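FMN reductase [NAD(P)H] (Bacillus subtilis, PDB 1ZCH) uses NADH or NADPH to reduce FMN, and also reduces nitroaromatic compounds, quinones, chromates and azo dyes. Local coordinates at residues L8-S13 against S170-R175; F76-A81 against L149-Y154; Q198-Q203 against R218-S223. One frame throughout, in Å; residues are numbered along the deposited sequence.

Contact 1: residues L8-S13 against S170-R175; sequences LTDHRS and SAKKPR. With FMN (flavin mononucleotide), chain D.
The phosphate end of the FMN pocket forms where His-11 meets Arg-175, whose NH2 lies at the edge of the imidazole. Arg-175 closes on one phosphate oxygen with both terminal nitrogens, FMN O1P lying in the guanidinium plane and 2.7 Å from NH2. From the facing segment, Ser-13 N runs almost straight to FMN O2P (2.7 Å, 173°), while FMN O3P is gripped twice, by Ser-13 OG at 2.7 Å and His-11 NE2 at 3.0 Å. The positive charge of Arg-175 would probably offset part of the phosphate's negative charge. Beside the site, bends at chi2 (-72°) and chi3 (-55°) curl Arg-12 back until NE and NH2 both hold Asp-10 O, the NE bond being 2.8 Å long. The Lys-172 side chain crosses that of Arg-12 at about a right angle, CG 3.4 Å from Arg-12 NH2, and delivers NZ to Thr-9 O at 2.6 Å. With a leucine at Arg-12, Asp-10 O would probably be left without these two donors. Around the contact, His-11 ND1 bonds Glu-126 of helix 104-127, Ser-13 packs on strand 131-135, and Ala-171 and Lys-173 lie against helix 190-212.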
loop_
_atom_site.group_PDB
_atom_site.type_symbol
_atom_site.label_atom_id
_atom_site.label_comp_id
_atom_site.label_asym_id
_atom_site.label_seq_id
_atom_site.Cartn_x
_atom_site.Cartn_y
_atom_site.Cartn_z
ATOM N N LEU A 8 -1.085 16.546 -1.267
ATOM C CA LEU A 8 -0.737 15.402 -0.421
ATOM C C LEU A 8 -0.556 15.768 1.050
ATOM O O LEU A 8 -1.014 15.044 1.940
ATOM C CB LEU A 8 0.547 14.731 -0.927
ATOM C CG LEU A 8 0.446 14.053 -2.296
ATOM C CD1 LEU A 8 1.817 13.537 -2.719
ATOM C CD2 LEU A 8 -0.559 12.915 -2.227
ATOM N N THR A 9 0.112 16.886 1.307
ATOM C CA THR A 9 0.363 17.311 2.678
ATOM C C THR A 9 -0.824 17.980 3.369
ATOM O O THR A 9 -0.750 18.298 4.553
ATOM C CB THR A 9 1.603 18.241 2.753
ATOM O OG1 THR A 9 1.395 19.404 1.943
ATOM C CG2 THR A 9 2.839 17.507 2.244
ATOM N N ASP A 10 -1.921 18.182 2.643
ATOM C CA ASP A 10 -3.108 18.801 3.233
ATOM C C ASP A 10 -4.160 17.743 3.580
ATOM O O ASP A 10 -5.279 18.068 3.980
ATOM C CB ASP A 10 -3.710 19.823 2.264
ATOM C CG ASP A 10 -4.713 20.744 2.939
ATOM O OD1 ASP A 10 -4.376 21.308 4.002
ATOM O OD2 ASP A 10 -5.831 20.910 2.407
ATOM N N HIS A 11 -3.789 16.474 3.436
ATOM C CA HIS A 11 -4.711 15.377 3.713
ATOM C C HIS A 11 -5.292 15.277 5.123
ATOM O O HIS A 11 -4.611 15.527 6.115
ATOM C CB HIS A 11 -4.053 14.026 3.409
ATOM C CG HIS A 11 -4.826 12.863 3.953
ATOM N ND1 HIS A 11 -5.948 12.361 3.330
ATOM C CD2 HIS A 11 -4.709 12.183 5.120
ATOM C CE1 HIS A 11 -6.493 11.428 4.092
ATOM N NE2 HIS A 11 -5.762 11.302 5.183
ATOM N N ARG A 12 -6.565 14.888 5.178
ATOM C CA ARG A 12 -7.283 14.629 6.424
ATOM C C ARG A 12 -8.496 13.796 6.028
ATOM O O ARG A 12 -9.102 14.035 4.983
ATOM C CB ARG A 12 -7.724 15.920 7.142
ATOM C CG ARG A 12 -9.032 16.552 6.663
ATOM C CD ARG A 12 -8.860 17.181 5.300
ATOM N NE ARG A 12 -7.762 18.143 5.285
ATOM C CZ ARG A 12 -7.788 19.328 5.886
ATOM N NH1 ARG A 12 -8.864 19.715 6.563
ATOM N NH2 ARG A 12 -6.734 20.129 5.809
ATOM N N SER A 13 -8.832 12.796 6.834
ATOM C CA SER A 13 -9.983 11.955 6.534
ATOM C C SER A 13 -11.295 12.688 6.795
ATOM O O SER A 13 -11.417 13.443 7.763
ATOM C CB SER A 13 -9.942 10.671 7.365
ATOM O OG SER A 13 -8.947 9.786 6.875
ATOM N N SER A 170 -13.281 19.044 8.362
ATOM C CA SER A 170 -12.490 18.681 9.536
ATOM C C SER A 170 -11.171 19.445 9.675
ATOM O O SER A 170 -11.087 20.632 9.358
ATOM C CB SER A 170 -12.220 17.169 9.499
ATOM O OG SER A 170 -11.616 16.701 10.694
ATOM N N ALA A 171 -10.142 18.755 10.162
ATOM C CA ALA A 171 -8.828 19.357 10.348
ATOM C C ALA A 171 -7.736 18.290 10.351
ATOM O O ALA A 171 -8.005 17.111 10.579
ATOM C CB ALA A 171 -8.793 20.133 11.656
ATOM N N LYS A 172 -6.504 18.718 10.103
ATOM C CA LYS A 172 -5.367 17.810 10.075
ATOM C C LYS A 172 -5.004 17.294 11.467
ATOM O O LYS A 172 -5.029 18.034 12.452
ATOM C CB LYS A 172 -4.164 18.509 9.437
ATOM C CG LYS A 172 -4.368 18.838 7.961
ATOM C CD LYS A 172 -3.208 19.636 7.383
ATOM C CE LYS A 172 -1.906 18.860 7.436
ATOM N NZ LYS A 172 -0.785 19.631 6.825
ATOM N N LYS A 173 -4.671 16.010 11.531
ATOM C CA LYS A 173 -4.308 15.351 12.778
ATOM C C LYS A 173 -2.786 15.229 12.860
ATOM O O LYS A 173 -2.146 14.754 11.923
ATOM C CB LYS A 173 -4.952 13.965 12.814
ATOM C CG LYS A 173 -4.706 13.174 14.084
ATOM C CD LYS A 173 -5.275 11.765 13.959
ATOM C CE LYS A 173 -6.756 11.791 13.623
ATOM N NZ LYS A 173 -7.349 10.427 13.601
ATOM N N PRO A 174 -2.189 15.652 13.990
ATOM C CA PRO A 174 -0.737 15.592 14.186
ATOM C C PRO A 174 -0.142 14.213 13.913
ATOM O O PRO A 174 -0.748 13.190 14.235
ATOM C CB PRO A 174 -0.566 15.997 15.652
ATOM C CG PRO A 174 -1.735 16.891 15.899
ATOM C CD PRO A 174 -2.858 16.152 15.205
ATOM N N ARG A 175 1.053 14.200 13.330
ATOM C CA ARG A 175 1.751 12.955 13.026
ATOM C C ARG A 175 3.018 12.880 13.868
ATOM O O ARG A 175 3.478 13.887 14.408
ATOM C CB ARG A 175 2.136 12.906 11.545
ATOM C CG ARG A 175 0.967 12.918 10.570
ATOM C CD ARG A 175 0.124 11.671 10.722
ATOM N NE ARG A 175 -0.684 11.394 9.537
ATOM C CZ ARG A 175 -1.980 11.668 9.415
ATOM N NH1 ARG A 175 -2.648 12.244 10.409
ATOM N NH2 ARG A 175 -2.614 11.339 8.296
HETATM N N1 FMN D . -11.330 5.294 9.631
HETATM C C2 FMN D . -12.570 4.922 10.001
HETATM O O2 FMN D . -13.379 5.709 10.417
HETATM N N3 FMN D . -13.006 3.554 9.915
HETATM C C4 FMN D . -12.166 2.542 9.434
HETATM O O4 FMN D . -12.578 1.397 9.383
HETATM C C4A FMN D . -10.817 2.937 9.014
HETATM N N5 FMN D . -9.940 1.992 8.543
HETATM C C5A FMN D . -8.749 2.427 7.990
HETATM C C6 FMN D . -7.933 1.450 7.325
HETATM C C7 FMN D . -6.744 1.805 6.693
HETATM C C7M FMN D . -5.951 0.751 5.949
HETATM C C8 FMN D . -6.277 3.204 6.733
HETATM C C8M FMN D . -5.022 3.653 6.029
HETATM C C9 FMN D . -7.050 4.183 7.419
HETATM C C9A FMN D . -8.291 3.815 8.038
HETATM N N10 FMN D . -9.205 4.775 8.681
HETATM C C10 FMN D . -10.441 4.375 9.125
HETATM C "C1'" FMN D . -8.785 6.210 8.802
HETATM C "C2'" FMN D . -7.745 6.438 9.951
HETATM O "O2'" FMN D . -8.450 6.450 11.200
HETATM C "C3'" FMN D . -7.044 7.778 9.680
HETATM O "O3'" FMN D . -6.327 7.668 8.434
HETATM C "C4'" FMN D . -6.036 8.130 10.800
HETATM O "O4'" FMN D . -6.701 8.331 12.052
HETATM C "C5'" FMN D . -5.271 9.374 10.373
HETATM O "O5'" FMN D . -6.236 10.608 10.355
HETATM P P FMN D . -6.380 11.351 9.018
HETATM O O1P FMN D . -5.190 12.147 8.768
HETATM O O2P FMN D . -7.532 12.228 9.111
HETATM O O3P FMN D . -6.568 10.409 7.921
HETATM O O HOH W 1 -1.607 21.533 4.866
HETATM O O HOH W 2 -4.872 14.791 9.031
HETATM O O HOH W 3 -10.554 14.209 10.139
#

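Contact 2: residues F76-A81 against L149-Y154; sequences FLLFCA and LELPKY. With CA (calcium ion), chain C.
Leu-78 pushes one methyl, CD2, into the notch between the ends of Leu-149 and Leu-151, and this knob is the centre of the contact. The wall on the Leu-149 side is close: Leu-78 CD2 and Leu-149 CD1 are 3.4 Å apart, tighter than usual for two carbons. Toward Leu-151 the fit is easier, Leu-78 CD2 to Leu-151 CD1 being 4.4 Å. Leu-151 in turn drops its CD1 between Leu-78 and the next inward-facing residue of the strand, ending 4.1 Å from Cys-80 SG. Leu-78 gets into the notch because its CG stands anti to the backbone N (chi1 178°), carrying the methyls forward from the strand. The touching parts, 78-81 and 149-154, run 10° apart end to end, with Cys-80 CA 8.9 Å from Leu-151 CA, so side chains fill the space between the backbones. Glu-150, at positive phi in the Schellman motif that ends helix 142-148, turns to the outer side, where its OE1 binds calcium at 2.2 Å together with Asn-189 of the second subunit. The chemistry is thus divided: the leucines after helix 142-148 meet a leucine and a thiol of the central sheet, while the one carboxylate of the turn is spent on a metal at the dimer interface.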
loop_
_atom_site.group_PDB
_atom_site.type_symbol
_atom_site.label_atom_id
_atom_site.label_comp_id
_atom_site.label_asym_id
_atom_site.label_seq_id
_atom_site.Cartn_x
_atom_site.Cartn_y
_atom_site.Cartn_z
ATOM N N PHE A 76 -18.565 3.916 -2.488
ATOM C CA PHE A 76 -17.758 3.052 -1.632
ATOM C C PHE A 76 -16.914 2.186 -2.562
ATOM O O PHE A 76 -17.455 1.443 -3.377
ATOM C CB PHE A 76 -18.607 2.124 -0.761
ATOM C CG PHE A 76 -17.784 1.215 0.124
ATOM C CD1 PHE A 76 -17.316 1.657 1.362
ATOM C CD2 PHE A 76 -17.424 -0.061 -0.308
ATOM C CE1 PHE A 76 -16.499 0.840 2.157
ATOM C CE2 PHE A 76 -16.607 -0.887 0.475
ATOM C CZ PHE A 76 -16.143 -0.435 1.709
ATOM N N LEU A 77 -15.594 2.294 -2.446
ATOM C CA LEU A 77 -14.689 1.495 -3.264
ATOM C C LEU A 77 -14.084 0.412 -2.380
ATOM O O LEU A 77 -13.701 0.679 -1.241
ATOM C CB LEU A 77 -13.550 2.354 -3.824
ATOM C CG LEU A 77 -13.909 3.573 -4.675
ATOM C CD1 LEU A 77 -12.628 4.235 -5.185
ATOM C CD2 LEU A 77 -14.789 3.140 -5.840
ATOM N N LEU A 78 -14.010 -0.809 -2.895
ATOM C CA LEU A 78 -13.407 -1.895 -2.130
ATOM C C LEU A 78 -12.127 -2.322 -2.832
ATOM O O LEU A 78 -12.159 -2.758 -3.982
ATOM C CB LEU A 78 -14.348 -3.098 -2.026
ATOM C CG LEU A 78 -13.719 -4.270 -1.257
ATOM C CD1 LEU A 78 -13.457 -3.857 0.183
ATOM C CD2 LEU A 78 -14.642 -5.479 -1.305
ATOM N N PHE A 79 -11.001 -2.170 -2.143
ATOM C CA PHE A 79 -9.708 -2.556 -2.693
ATOM C C PHE A 79 -9.412 -3.975 -2.230
ATOM O O PHE A 79 -9.363 -4.250 -1.029
ATOM C CB PHE A 79 -8.620 -1.591 -2.209
ATOM C CG PHE A 79 -8.716 -0.224 -2.821
ATOM C CD1 PHE A 79 -7.904 0.130 -3.894
ATOM C CD2 PHE A 79 -9.658 0.698 -2.357
ATOM C CE1 PHE A 79 -8.028 1.384 -4.504
ATOM C CE2 PHE A 79 -9.790 1.951 -2.958
ATOM C CZ PHE A 79 -8.975 2.295 -4.033
ATOM N N CYS A 80 -9.229 -4.873 -3.192
ATOM C CA CYS A 80 -8.963 -6.279 -2.904
ATOM C C CYS A 80 -7.652 -6.744 -3.511
ATOM O O CYS A 80 -7.278 -6.307 -4.595
ATOM C CB CYS A 80 -10.064 -7.167 -3.496
ATOM S SG CYS A 80 -11.760 -6.716 -3.092
ATOM N N ALA A 81 -6.959 -7.631 -2.804
ATOM C CA ALA A 81 -5.742 -8.223 -3.340
ATOM C C ALA A 81 -6.349 -9.178 -4.368
ATOM O O ALA A 81 -7.378 -9.804 -4.092
ATOM C CB ALA A 81 -5.009 -9.002 -2.256
ATOM N N LEU A 149 -20.267 -9.561 -2.646
ATOM C CA LEU A 149 -19.679 -8.989 -3.850
ATOM C C LEU A 149 -19.160 -10.019 -4.848
ATOM O O LEU A 149 -18.538 -9.664 -5.852
ATOM C CB LEU A 149 -18.564 -8.020 -3.454
ATOM C CG LEU A 149 -19.041 -6.907 -2.512
ATOM C CD1 LEU A 149 -17.898 -5.941 -2.214
ATOM C CD2 LEU A 149 -20.212 -6.168 -3.154
ATOM N N GLU A 150 -19.423 -11.291 -4.565
ATOM C CA GLU A 150 -19.013 -12.381 -5.438
ATOM C C GLU A 150 -17.508 -12.456 -5.675
ATOM O O GLU A 150 -17.064 -12.723 -6.793
ATOM C CB GLU A 150 -19.743 -12.270 -6.782
ATOM C CG GLU A 150 -21.252 -12.466 -6.678
ATOM C CD GLU A 150 -21.971 -12.244 -7.999
ATOM O OE1 GLU A 150 -21.514 -12.787 -9.025
ATOM O OE2 GLU A 150 -23.001 -11.535 -8.008
ATOM N N LEU A 151 -16.723 -12.224 -4.629
ATOM C CA LEU A 151 -15.273 -12.298 -4.764
ATOM C C LEU A 151 -14.920 -13.773 -4.907
ATOM O O LEU A 151 -15.271 -14.591 -4.054
ATOM C CB LEU A 151 -14.584 -11.697 -3.536
ATOM C CG LEU A 151 -15.037 -10.281 -3.158
ATOM C CD1 LEU A 151 -14.201 -9.772 -1.984
ATOM C CD2 LEU A 151 -14.902 -9.354 -4.359
ATOM N N PRO A 152 -14.228 -14.137 -5.996
ATOM C CA PRO A 152 -13.853 -15.534 -6.219
ATOM C C PRO A 152 -12.600 -15.945 -5.460
ATOM O O PRO A 152 -11.990 -15.144 -4.751
ATOM C CB PRO A 152 -13.638 -15.578 -7.727
ATOM C CG PRO A 152 -12.939 -14.256 -7.958
ATOM C CD PRO A 152 -13.768 -13.285 -7.110
ATOM N N LYS A 153 -12.223 -17.208 -5.609
ATOM C CA LYS A 153 -11.017 -17.711 -4.968
ATOM C C LYS A 153 -9.843 -16.857 -5.467
ATOM O O LYS A 153 -9.851 -16.393 -6.610
ATOM C CB LYS A 153 -10.815 -19.183 -5.346
ATOM C CG LYS A 153 -9.618 -19.862 -4.705
ATOM C CD LYS A 153 -9.600 -21.340 -5.075
ATOM C CE LYS A 153 -8.409 -22.067 -4.480
ATOM N NZ LYS A 153 -8.449 -23.517 -4.839
ATOM N N TYR A 154 -8.862 -16.644 -4.591
ATOM C CA TYR A 154 -7.656 -15.852 -4.868
ATOM C C TYR A 154 -7.864 -14.342 -4.807
ATOM O O TYR A 154 -7.008 -13.567 -5.230
ATOM C CB TYR A 154 -7.044 -16.247 -6.214
ATOM C CG TYR A 154 -6.663 -17.707 -6.262
ATOM C CD1 TYR A 154 -5.774 -18.246 -5.331
ATOM C CD2 TYR A 154 -7.218 -18.561 -7.214
ATOM C CE1 TYR A 154 -5.451 -19.600 -5.345
ATOM C CE2 TYR A 154 -6.900 -19.916 -7.237
ATOM C CZ TYR A 154 -6.018 -20.430 -6.304
ATOM O OH TYR A 154 -5.694 -21.767 -6.341
HETATM CA CA CA C . -21.077 -12.914 -11.219
HETATM O O HOH W 4 -18.727 -12.762 -10.606
HETATM O O HOH W 5 -20.713 -10.402 -11.274
#

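Contact 3: residues Q198-Q203 against R218-S223; sequences QAYDEQ and RNWSQS
Helix 190-212 meets the start of helix 220-228 where the CA atoms of Asp-201 and Asn-219 come within 5.0 Å of each other. Asp-201 turns its carboxylate onto that helix end and takes hold of Ser-221 twice: OD1 accepts from Ser-221 N on its syn lone pair (2.8 Å, 170°), and OD2 accepts from Ser-221 OG at 2.6 Å. Two bonds to one residue fix the rotation of the carboxylate, and the amide of Asn-219 lies stacked on it, the planes 15° apart and Asn-219 CG 3.3 Å from Asp-201 OD1. The serine hydroxyl is also bonded to His-94 of the second subunit. With CG anti to the backbone N in both, the rings of Tyr-200 and Trp-220 meet between the helices: Tyr-200 CE2 lies over one face of the indole, 3.3 Å from Trp-220 CG, the Tyr-200 ring inclined at 57° to the five-membered ring. Tyr-200 OH bonds Pro-174 O and Gln-44 of the second subunit, and Trp-220 NE1 bonds Asn-42 O of that subunit. The two donors and the amino end of helix 220-228 would probably favour the anionic form of Asp-201, despite its burial. The helix start is a capping box, in which Asn-219 OD1 accepts from Gln-222 N at 2.8 Å and Gln-222 OE1 from Asn-219 N at 2.9 Å; Asp-201 adds its two bonds to Ser-221 in the first turn.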
loop_
_atom_site.group_PDB
_atom_site.type_symbol
_atom_site.label_atom_id
_atom_site.label_comp_id
_atom_site.label_asym_id
_atom_site.label_seq_id
_atom_site.Cartn_x
_atom_site.Cartn_y
_atom_site.Cartn_z
ATOM N N GLN A 198 7.008 9.866 23.353
ATOM C CA GLN A 198 6.515 10.559 24.540
ATOM C C GLN A 198 6.219 12.030 24.240
ATOM O O GLN A 198 5.256 12.594 24.761
ATOM C CB GLN A 198 7.521 10.428 25.687
ATOM C CG GLN A 198 7.612 9.002 26.222
ATOM C CD GLN A 198 8.660 8.837 27.300
ATOM O OE1 GLN A 198 9.848 9.059 27.066
ATOM N NE2 GLN A 198 8.226 8.437 28.493
ATOM N N ALA A 199 7.040 12.649 23.396
ATOM C CA ALA A 199 6.818 14.047 23.029
ATOM C C ALA A 199 5.552 14.119 22.180
ATOM O O ALA A 199 4.733 15.026 22.332
ATOM C CB ALA A 199 8.011 14.584 22.246
ATOM N N TYR A 200 5.397 13.148 21.286
ATOM C CA TYR A 200 4.229 13.083 20.415
ATOM C C TYR A 200 2.965 12.944 21.258
ATOM O O TYR A 200 1.940 13.562 20.960
ATOM C CB TYR A 200 4.363 11.891 19.458
ATOM C CG TYR A 200 3.223 11.722 18.470
ATOM C CD1 TYR A 200 2.739 12.803 17.728
ATOM C CD2 TYR A 200 2.666 10.468 18.239
ATOM C CE1 TYR A 200 1.729 12.631 16.776
ATOM C CE2 TYR A 200 1.661 10.283 17.287
ATOM C CZ TYR A 200 1.197 11.366 16.559
ATOM O OH TYR A 200 0.214 11.177 15.608
ATOM N N ASP A 201 3.041 12.140 22.317
ATOM C CA ASP A 201 1.886 11.938 23.196
ATOM C C ASP A 201 1.375 13.255 23.778
ATOM O O ASP A 201 0.167 13.505 23.798
ATOM C CB ASP A 201 2.223 10.977 24.347
ATOM C CG ASP A 201 1.976 9.517 23.989
ATOM O OD1 ASP A 201 1.178 9.253 23.063
ATOM O OD2 ASP A 201 2.565 8.629 24.645
ATOM N N GLU A 202 2.289 14.096 24.249
ATOM C CA GLU A 202 1.889 15.377 24.824
ATOM C C GLU A 202 1.215 16.221 23.756
ATOM O O GLU A 202 0.200 16.870 24.008
ATOM C CB GLU A 202 3.101 16.125 25.380
ATOM C CG GLU A 202 3.989 15.277 26.269
ATOM C CD GLU A 202 4.719 16.099 27.310
ATOM O OE1 GLU A 202 5.175 17.215 26.974
ATOM O OE2 GLU A 202 4.841 15.623 28.460
ATOM N N GLN A 203 1.784 16.203 22.557
ATOM C CA GLN A 203 1.232 16.956 21.440
ATOM C C GLN A 203 -0.177 16.476 21.110
ATOM O O GLN A 203 -1.082 17.282 20.883
ATOM C CB GLN A 203 2.112 16.781 20.200
ATOM C CG GLN A 203 3.509 17.356 20.312
ATOM C CD GLN A 203 4.362 17.019 19.103
ATOM O OE1 GLN A 203 3.951 17.235 17.963
ATOM N NE2 GLN A 203 5.555 16.490 19.346
ATOM N N ARG A 218 -7.254 11.608 25.344
ATOM C CA ARG A 218 -6.387 10.447 25.173
ATOM C C ARG A 218 -5.219 10.781 24.239
ATOM O O ARG A 218 -5.402 11.483 23.242
ATOM C CB ARG A 218 -7.201 9.284 24.595
ATOM C CG ARG A 218 -6.421 8.003 24.386
ATOM C CD ARG A 218 -7.288 6.899 23.784
ATOM N NE ARG A 218 -8.356 6.464 24.684
ATOM C CZ ARG A 218 -9.630 6.832 24.579
ATOM N NH1 ARG A 218 -10.012 7.650 23.607
ATOM N NH2 ARG A 218 -10.526 6.378 25.445
ATOM N N ASN A 219 -4.020 10.301 24.560
ATOM C CA ASN A 219 -2.880 10.572 23.688
ATOM C C ASN A 219 -2.726 9.447 22.666
ATOM O O ASN A 219 -3.619 8.610 22.520
ATOM C CB ASN A 219 -1.581 10.759 24.489
ATOM C CG ASN A 219 -1.224 9.554 25.328
ATOM O OD1 ASN A 219 -1.458 8.416 24.933
ATOM N ND2 ASN A 219 -0.628 9.801 26.493
ATOM N N TRP A 220 -1.603 9.427 21.957
ATOM C CA TRP A 220 -1.375 8.415 20.930
ATOM C C TRP A 220 -1.111 7.013 21.478
ATOM O O TRP A 220 -1.821 6.069 21.140
ATOM C CB TRP A 220 -0.213 8.841 20.029
ATOM C CG TRP A 220 0.007 7.942 18.850
ATOM C CD1 TRP A 220 -0.763 7.861 17.721
ATOM C CD2 TRP A 220 1.088 7.022 18.665
ATOM N NE1 TRP A 220 -0.222 6.951 16.844
ATOM C CE2 TRP A 220 0.915 6.421 17.397
ATOM C CE3 TRP A 220 2.189 6.645 19.449
ATOM C CZ2 TRP A 220 1.803 5.463 16.892
ATOM C CZ3 TRP A 220 3.075 5.689 18.948
ATOM C CH2 TRP A 220 2.874 5.111 17.678
ATOM N N SER A 221 -0.091 6.865 22.321
ATOM C CA SER A 221 0.219 5.545 22.863
ATOM C C SER A 221 -0.983 4.921 23.580
ATOM O O SER A 221 -1.181 3.705 23.522
ATOM C CB SER A 221 1.427 5.615 23.809
ATOM O OG SER A 221 1.163 6.435 24.932
ATOM N N GLN A 222 -1.783 5.745 24.257
ATOM C CA GLN A 222 -2.962 5.232 24.951
ATOM C C GLN A 222 -3.954 4.685 23.929
ATOM O O GLN A 222 -4.579 3.652 24.156
ATOM C CB GLN A 222 -3.629 6.333 25.786
ATOM C CG GLN A 222 -2.793 6.788 26.982
ATOM C CD GLN A 222 -3.393 7.987 27.699
ATOM O OE1 GLN A 222 -4.010 8.850 27.078
ATOM N NE2 GLN A 222 -3.190 8.055 29.012
ATOM N N SER A 223 -4.093 5.376 22.801
ATOM C CA SER A 223 -5.012 4.924 21.761
ATOM C C SER A 223 -4.518 3.617 21.153
ATOM O O SER A 223 -5.270 2.647 21.044
ATOM C CB SER A 223 -5.146 5.983 20.659
ATOM O OG SER A 223 -5.983 5.510 19.612
#

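From the N terminus, the chain leaves helix 3-9 and opens contact 1, a long loop that closes only when 170-175 returns to the FMN phosphate. Nested inside it is contact 2, which opens on strand 75-82 and closes just after helix 142-148, tying that helix end to the central sheet. Contact 3 follows in series, a short loop joining helix 190-212 to helix 220-228. Contacts 1 and 3 lie on the same side of the chain's centre and touch, the backbone of Arg-175 packing on the Tyr-200 ring; contact 2 lies on the opposite side, its centre about 28 Å from that of contact 1. All three also reach the second subunit.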